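Local coordinates for protein putative isomerase (Sinorhizobium meliloti, PDB 2PPG) that is of unproven function but belongs to the enolase superfamily, in the mandelate racemase and muconate lactonizing enzyme family, with a capping domain and a TIM barrel, at residues Ile231-Pro245 against Val257-Glu269. Residues are numbered along the deposited sequence; the frame is centred on the assembly and turned at random.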
ATOM      1  N   ILE A 231      -4.701  18.717  20.993  1.00 34.41           N
ATOM      2  CA  ILE A 231      -3.282  18.932  20.772  1.00 33.66           C
ATOM      3  C   ILE A 231      -3.012  20.272  20.090  1.00 37.46           C
ATOM      4  O   ILE A 231      -2.238  21.082  20.598  1.00 39.87           O
ATOM      5  CB  ILE A 231      -2.663  17.796  19.952  1.00 30.73           C
ATOM      6  CG1 ILE A 231      -2.741  16.496  20.743  1.00 28.61           C
ATOM      7  CG2 ILE A 231      -1.220  18.126  19.580  1.00 26.31           C
ATOM      8  CD1 ILE A 231      -2.515  15.254  19.910  1.00 30.33           C
ATOM      9  N   LYS A 232      -3.665  20.503  18.952  1.00 38.43           N
ATOM     10  CA  LYS A 232      -3.468  21.722  18.176  1.00 40.65           C
ATOM     11  C   LYS A 232      -3.814  22.974  18.967  1.00 42.37           C
ATOM     12  O   LYS A 232      -3.330  24.056  18.650  1.00 43.15           O
ATOM     13  CB  LYS A 232      -4.281  21.690  16.877  1.00 41.36           C
ATOM     14  CG  LYS A 232      -3.655  20.845  15.766  1.00 44.32           C
ATOM     15  CD  LYS A 232      -4.153  21.281  14.395  1.00 45.66           C
ATOM     16  CE  LYS A 232      -3.595  20.406  13.271  1.00 46.99           C
ATOM     17  NZ  LYS A 232      -2.110  20.376  13.217  1.00 46.78           N
ATOM     18  N   ALA A 233      -4.640  22.820  19.998  1.00 41.85           N
ATOM     19  CA  ALA A 233      -5.019  23.948  20.834  1.00 44.20           C
ATOM     20  C   ALA A 233      -3.898  24.276  21.818  1.00 48.13           C
ATOM     21  O   ALA A 233      -3.749  25.421  22.249  1.00 50.78           O
ATOM     22  CB  ALA A 233      -6.307  23.645  21.573  1.00 39.61           C
HETATM   23  N   MSE A 234      -3.114  23.254  22.154  1.00 49.32           N
HETATM   24  CA  MSE A 234      -2.044  23.348  23.135  1.00 48.48           C
HETATM   25  C   MSE A 234      -0.707  23.715  22.504  1.00 45.09           C
HETATM   26  O   MSE A 234       0.183  24.207  23.190  1.00 48.42           O
HETATM   27  CB  MSE A 234      -1.880  22.007  23.855  1.00 48.74           C
HETATM   28  CG  MSE A 234      -2.922  21.710  24.903  1.00 52.12           C
HETATM   29 SE   MSE A 234      -2.589  20.003  25.830  1.00 57.95          SE
HETATM   30  CE  MSE A 234      -3.118  18.778  24.421  1.00 50.93           C
ATOM     31  N   GLU A 235      -0.566  23.461  21.208  1.00 42.07           N
ATOM     32  CA  GLU A 235       0.710  23.633  20.505  1.00 41.48           C
ATOM     33  C   GLU A 235       1.280  25.057  20.448  1.00 41.65           C
ATOM     34  O   GLU A 235       2.492  25.225  20.541  1.00 45.20           O
ATOM     35  CB  GLU A 235       0.663  23.003  19.101  1.00 42.05           C
ATOM     36  CG  GLU A 235       1.008  21.512  19.094  1.00 41.20           C
ATOM     37  CD  GLU A 235       0.706  20.804  17.767  1.00 42.55           C
ATOM     38  OE1 GLU A 235      -0.364  21.041  17.178  1.00 45.56           O
ATOM     39  OE2 GLU A 235       1.531  19.986  17.314  1.00 43.29           O
ATOM     40  N   PRO A 236       0.432  26.087  20.285  1.00 42.76           N
ATOM     41  CA  PRO A 236       1.003  27.438  20.359  1.00 41.35           C
ATOM     42  C   PRO A 236       1.769  27.709  21.663  1.00 40.48           C
ATOM     43  O   PRO A 236       2.678  28.543  21.683  1.00 41.93           O
ATOM     44  CB  PRO A 236      -0.227  28.358  20.245  1.00 42.23           C
ATOM     45  CG  PRO A 236      -1.424  27.478  20.446  1.00 43.32           C
ATOM     46  CD  PRO A 236      -1.014  26.119  19.992  1.00 45.92           C
ATOM     47  N   HIS A 237       1.418  26.992  22.731  1.00 36.69           N
ATOM     48  CA  HIS A 237       2.106  27.111  24.018  1.00 34.25           C
ATOM     49  C   HIS A 237       3.387  26.268  24.184  1.00 34.10           C
ATOM     50  O   HIS A 237       4.121  26.445  25.149  1.00 31.04           O
ATOM     51  CB  HIS A 237       1.123  26.840  25.151  1.00 35.75           C
ATOM     52  CG  HIS A 237      -0.090  27.699  25.077  1.00 42.61           C
ATOM     53  ND1 HIS A 237      -0.030  29.073  25.187  1.00 45.03           N
ATOM     54  CD2 HIS A 237      -1.390  27.393  24.854  1.00 45.39           C
ATOM     55  CE1 HIS A 237      -1.244  29.575  25.051  1.00 45.28           C
ATOM     56  NE2 HIS A 237      -2.088  28.577  24.848  1.00 46.15           N
ATOM     57  N   GLY A 238       3.658  25.369  23.245  1.00 34.76           N
ATOM     58  CA  GLY A 238       4.915  24.619  23.243  1.00 38.82           C
ATOM     59  C   GLY A 238       4.782  23.250  23.886  1.00 37.91           C
ATOM     60  O   GLY A 238       5.183  23.056  25.033  1.00 38.04           O
ATOM     61  N   LEU A 239       4.226  22.300  23.136  1.00 34.23           N
ATOM     62  CA  LEU A 239       3.902  20.974  23.676  1.00 33.03           C
ATOM     63  C   LEU A 239       5.025  19.962  23.435  1.00 30.08           C
ATOM     64  O   LEU A 239       5.397  19.690  22.295  1.00 33.38           O
ATOM     65  CB  LEU A 239       2.546  20.474  23.132  1.00 29.51           C
ATOM     66  CG  LEU A 239       1.888  19.202  23.694  1.00 29.85           C
ATOM     67  CD1 LEU A 239       1.627  19.222  25.204  1.00 25.08           C
ATOM     68  CD2 LEU A 239       0.605  18.903  22.940  1.00 30.97           C
ATOM     69  N   TRP A 240       5.565  19.435  24.531  1.00 28.82           N
ATOM     70  CA  TRP A 240       6.624  18.426  24.530  1.00 23.71           C
ATOM     71  C   TRP A 240       6.118  17.102  23.960  1.00 26.24           C
ATOM     72  O   TRP A 240       6.620  16.632  22.940  1.00 24.31           O
ATOM     73  CB  TRP A 240       7.128  18.241  25.962  1.00 26.55           C
ATOM     74  CG  TRP A 240       8.231  17.247  26.147  1.00 27.29           C
ATOM     75  CD1 TRP A 240       9.135  16.812  25.204  1.00 25.01           C
ATOM     76  CD2 TRP A 240       8.581  16.591  27.369  1.00 28.29           C
ATOM     77  NE1 TRP A 240       9.994  15.901  25.759  1.00 25.08           N
ATOM     78  CE2 TRP A 240       9.686  15.753  27.091  1.00 30.29           C
ATOM     79  CE3 TRP A 240       8.060  16.617  28.670  1.00 27.19           C
ATOM     80  CZ2 TRP A 240      10.280  14.951  28.072  1.00 27.84           C
ATOM     81  CZ3 TRP A 240       8.653  15.820  29.640  1.00 27.18           C
ATOM     82  CH2 TRP A 240       9.750  14.999  29.336  1.00 26.12           C
ATOM     83  N   PHE A 241       5.122  16.499  24.602  1.00 25.95           N
ATOM     84  CA  PHE A 241       4.499  15.315  24.013  1.00 27.44           C
ATOM     85  C   PHE A 241       3.053  15.045  24.427  1.00 27.58           C
ATOM     86  O   PHE A 241       2.615  15.441  25.503  1.00 27.40           O
ATOM     87  CB  PHE A 241       5.368  14.071  24.202  1.00 26.86           C
ATOM     88  CG  PHE A 241       5.525  13.619  25.639  1.00 29.42           C
ATOM     89  CD1 PHE A 241       4.512  12.910  26.286  1.00 30.04           C
ATOM     90  CD2 PHE A 241       6.722  13.834  26.322  1.00 27.26           C
ATOM     91  CE1 PHE A 241       4.675  12.465  27.606  1.00 29.73           C
ATOM     92  CE2 PHE A 241       6.898  13.382  27.636  1.00 24.26           C
ATOM     93  CZ  PHE A 241       5.882  12.699  28.276  1.00 24.70           C
ATOM     94  N   ALA A 242       2.313  14.387  23.537  1.00 28.07           N
ATOM     95  CA  ALA A 242       0.961  13.928  23.825  1.00 30.83           C
ATOM     96  C   ALA A 242       1.005  12.459  24.222  1.00 29.90           C
ATOM     97  O   ALA A 242       1.483  11.625  23.468  1.00 32.63           O
ATOM     98  CB  ALA A 242       0.092  14.109  22.617  1.00 29.07           C
ATOM     99  N   GLU A 243       0.517  12.148  25.413  1.00 34.80           N
ATOM    100  CA  GLU A 243       0.481  10.770  25.905  1.00 34.74           C
ATOM    101  C   GLU A 243      -0.949  10.230  25.871  1.00 33.89           C
ATOM    102  O   GLU A 243      -1.902  10.967  26.137  1.00 32.79           O
ATOM    103  CB  GLU A 243       1.053  10.712  27.330  1.00 35.78           C
ATOM    104  CG  GLU A 243       0.667   9.472  28.141  1.00 38.79           C
ATOM    105  CD  GLU A 243       1.389   9.379  29.471  1.00 40.92           C
ATOM    106  OE1 GLU A 243       2.401  10.088  29.648  1.00 44.00           O
ATOM    107  OE2 GLU A 243       0.950   8.594  30.342  1.00 44.41           O
ATOM    108  N   ALA A 244      -1.084   8.946  25.545  1.00 34.43           N
ATOM    109  CA  ALA A 244      -2.382   8.262  25.483  1.00 32.37           C
ATOM    110  C   ALA A 244      -3.527   9.113  24.914  1.00 35.12           C
ATOM    111  O   ALA A 244      -4.509   9.332  25.608  1.00 40.09           O
ATOM    112  CB  ALA A 244      -2.752   7.745  26.854  1.00 31.20           C
ATOM    113  N   PRO A 245      -3.418   9.584  23.650  1.00 35.81           N
ATOM    114  CA  PRO A 245      -4.446  10.496  23.145  1.00 33.25           C
ATOM    115  C   PRO A 245      -5.736   9.794  22.701  1.00 30.31           C
ATOM    116  O   PRO A 245      -6.795  10.422  22.689  1.00 28.96           O
ATOM    117  CB  PRO A 245      -3.764  11.159  21.942  1.00 31.99           C
ATOM    118  CG  PRO A 245      -2.840  10.141  21.430  1.00 33.50           C
ATOM    119  CD  PRO A 245      -2.385   9.316  22.627  1.00 34.43           C
ATOM    120  N   VAL A 257      -3.662  10.587  14.311  1.00 34.16           N
ATOM    121  CA  VAL A 257      -3.224  11.655  15.215  1.00 30.21           C
ATOM    122  C   VAL A 257      -1.727  11.916  15.020  1.00 33.28           C
ATOM    123  O   VAL A 257      -1.311  13.066  14.817  1.00 36.34           O
ATOM    124  CB  VAL A 257      -3.480  11.302  16.708  1.00 27.83           C
ATOM    125  CG1 VAL A 257      -2.980  12.394  17.586  1.00 27.92           C
ATOM    126  CG2 VAL A 257      -4.952  11.091  16.985  1.00 26.11           C
ATOM    127  N   ALA A 258      -0.923  10.849  15.052  1.00 31.23           N
ATOM    128  CA  ALA A 258       0.528  10.969  14.832  1.00 29.91           C
ATOM    129  C   ALA A 258       0.841  11.709  13.530  1.00 33.26           C
ATOM    130  O   ALA A 258       1.713  12.586  13.499  1.00 28.59           O
ATOM    131  CB  ALA A 258       1.193   9.611  14.843  1.00 23.35           C
ATOM    132  N   ALA A 259       0.104  11.365  12.472  1.00 34.89           N
ATOM    133  CA  ALA A 259       0.291  11.974  11.158  1.00 37.05           C
ATOM    134  C   ALA A 259      -0.243  13.404  11.063  1.00 38.56           C
ATOM    135  O   ALA A 259       0.224  14.172  10.230  1.00 39.56           O
ATOM    136  CB  ALA A 259      -0.331  11.104  10.068  1.00 36.58           C
ATOM    137  N   SER A 260      -1.198  13.767  11.917  1.00 38.44           N
ATOM    138  CA  SER A 260      -1.886  15.049  11.774  1.00 36.75           C
ATOM    139  C   SER A 260      -1.293  16.202  12.585  1.00 39.10           C
ATOM    140  O   SER A 260      -1.718  17.344  12.432  1.00 44.91           O
ATOM    141  CB  SER A 260      -3.367  14.901  12.113  1.00 37.07           C
ATOM    142  OG  SER A 260      -3.963  13.863  11.358  1.00 39.08           O
ATOM    143  N   VAL A 261      -0.329  15.917  13.453  1.00 38.34           N
ATOM    144  CA  VAL A 261       0.272  16.960  14.295  1.00 36.26           C
ATOM    145  C   VAL A 261       1.788  16.815  14.339  1.00 36.73           C
ATOM    146  O   VAL A 261       2.313  15.713  14.222  1.00 38.06           O
ATOM    147  CB  VAL A 261      -0.282  16.915  15.737  1.00 35.24           C
ATOM    148  CG1 VAL A 261      -1.742  17.313  15.758  1.00 35.34           C
ATOM    149  CG2 VAL A 261      -0.094  15.526  16.359  1.00 33.59           C
ATOM    150  N   SER A 262       2.509  17.912  14.504  1.00 36.39           N
ATOM    151  CA  SER A 262       3.965  17.796  14.545  1.00 40.88           C
ATOM    152  C   SER A 262       4.454  17.267  15.907  1.00 41.30           C
ATOM    153  O   SER A 262       5.585  16.805  16.025  1.00 43.90           O
ATOM    154  CB  SER A 262       4.630  19.122  14.187  1.00 38.79           C
ATOM    155  OG  SER A 262       4.185  20.130  15.065  1.00 43.73           O
ATOM    156  N   THR A 263       3.581  17.326  16.911  1.00 38.14           N
ATOM    157  CA  THR A 263       3.882  16.886  18.267  1.00 35.89           C
ATOM    158  C   THR A 263       4.133  15.387  18.374  1.00 37.69           C
ATOM    159  O   THR A 263       3.401  14.560  17.796  1.00 40.39           O
ATOM    160  CB  THR A 263       2.726  17.221  19.225  1.00 36.78           C
ATOM    161  OG1 THR A 263       2.591  18.637  19.339  1.00 35.89           O
ATOM    162  CG2 THR A 263       2.973  16.631  20.624  1.00 37.43           C
ATOM    163  N   ALA A 264       5.170  15.054  19.135  1.00 33.11           N
ATOM    164  CA  ALA A 264       5.554  13.687  19.390  1.00 28.55           C
ATOM    165  C   ALA A 264       4.439  12.954  20.154  1.00 28.82           C
ATOM    166  O   ALA A 264       3.860  13.502  21.082  1.00 26.46           O
ATOM    167  CB  ALA A 264       6.831  13.683  20.164  1.00 26.77           C
ATOM    168  N   ILE A 265       4.129  11.729  19.743  1.00 26.20           N
ATOM    169  CA  ILE A 265       3.039  10.975  20.353  1.00 29.76           C
ATOM    170  C   ILE A 265       3.604   9.860  21.203  1.00 28.10           C
ATOM    171  O   ILE A 265       4.420   9.075  20.721  1.00 27.92           O
ATOM    172  CB  ILE A 265       2.086  10.356  19.295  1.00 31.09           C
ATOM    173  CG1 ILE A 265       1.400  11.447  18.466  1.00 29.48           C
ATOM    174  CG2 ILE A 265       1.054   9.462  19.956  1.00 27.10           C
ATOM    175  CD1 ILE A 265       0.799  12.531  19.275  1.00 30.62           C
ATOM    176  N   ALA A 266       3.164   9.792  22.457  1.00 25.00           N
ATOM    177  CA  ALA A 266       3.740   8.856  23.422  1.00 25.92           C
ATOM    178  C   ALA A 266       2.715   7.864  23.911  1.00 26.37           C
ATOM    179  O   ALA A 266       1.613   8.260  24.317  1.00 27.04           O
ATOM    180  CB  ALA A 266       4.326   9.610  24.599  1.00 25.52           C
ATOM    181  N   VAL A 267       3.079   6.580  23.870  1.00 22.49           N
ATOM    182  CA  VAL A 267       2.204   5.506  24.338  1.00 22.04           C
ATOM    183  C   VAL A 267       3.046   4.392  24.913  1.00 22.80           C
ATOM    184  O   VAL A 267       4.262   4.403  24.745  1.00 22.74           O
ATOM    185  CB  VAL A 267       1.315   4.933  23.199  1.00 23.18           C
ATOM    186  CG1 VAL A 267       0.351   5.998  22.689  1.00 23.39           C
ATOM    187  CG2 VAL A 267       2.167   4.369  22.044  1.00 23.40           C
ATOM    188  N   GLY A 268       2.416   3.437  25.596  1.00 20.87           N
ATOM    189  CA  GLY A 268       3.117   2.208  25.972  1.00 22.36           C
ATOM    190  C   GLY A 268       2.872   1.615  27.352  1.00 26.98           C
ATOM    191  O   GLY A 268       3.103   0.418  27.574  1.00 28.06           O
ATOM    192  N   GLU A 269       2.398   2.434  28.283  1.00 26.36           N
ATOM    193  CA  GLU A 269       2.318   2.033  29.682  1.00 27.50           C
ATOM    194  C   GLU A 269       1.440   0.806  29.972  1.00 25.96           C
ATOM    195  O   GLU A 269       1.697   0.082  30.920  1.00 28.53           O
ATOM    196  CB  GLU A 269       1.901   3.227  30.553  1.00 31.19           C
ATOM    197  CG  GLU A 269       0.437   3.611  30.444  1.00 35.25           C
ATOM    198  CD  GLU A 269       0.131   4.886  31.179  1.00 42.89           C
ATOM    199  OE1 GLU A 269       0.326   5.977  30.590  1.00 47.19           O
ATOM    200  OE2 GLU A 269      -0.308   4.799  32.348  1.00 44.86           O
TER
HETATM  201  O   HOH W   1       6.846  17.338  20.069  1.00 28.81           O
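Glu235 OE2 takes the hydroxyl hydrogen of Thr263, OG1 to OE2 2.7 Å, from above the carboxylate plane, 36° out of it. Thr263 N and Ser262 OG add weak, longer bonds to the same oxygen, so this one carboxylate oxygen faces the turn leading into strand 264-267. The Thr263 side chain faces two ways: with OG1 beside its own backbone N (chi1 -65°), CG2 is sent toward strand 241-243, 3.7 Å from Ala242 N and against Leu239 CD2. Next to this, Lys232 bends at its last torsion and brings NZ to Ser260 O, 3.2 Å away and in the carbonyl plane, tying helix 224-234 to the end of helix 251-260.

Farther along, the strands run parallel. Ala242 N binds Ala264 O, Ala266 N binds Ala242 O at 2.7 Å, and Ala244 N binds Ala266 O. Beside these bonds a water accepts from Ala264 N and donates to Trp240 O.

One face of this sheet carries Ala242 and Ile265, whose CB and CD1 lie 3.8 Å apart; Ile231, from helix 224-234, sets CD1 against Val257 CG1, 3.7 Å away, and near Ile265 CD1, so helix side chains pack over this face. On the other face Phe241 CD1 rests on Ala266 CB. Glu243 OE2 and Glu269 OE1, two acceptors not hydrogen-bonded to each other, lie 2.7 Å apart, their carboxylate planes 67° to each other. Asp217 OD2 is also close to Glu243 OE2, so three acidic groups converge; Glu243 OE1 has a salt bridge to Lys187 and a hydrogen bond from Gln290.

Strand 241-243, helix 251-260 and strand 264-267 form a beta-alpha-beta unit, the repeating element of the TIM barrel in the C-terminal domain of the enolase superfamily.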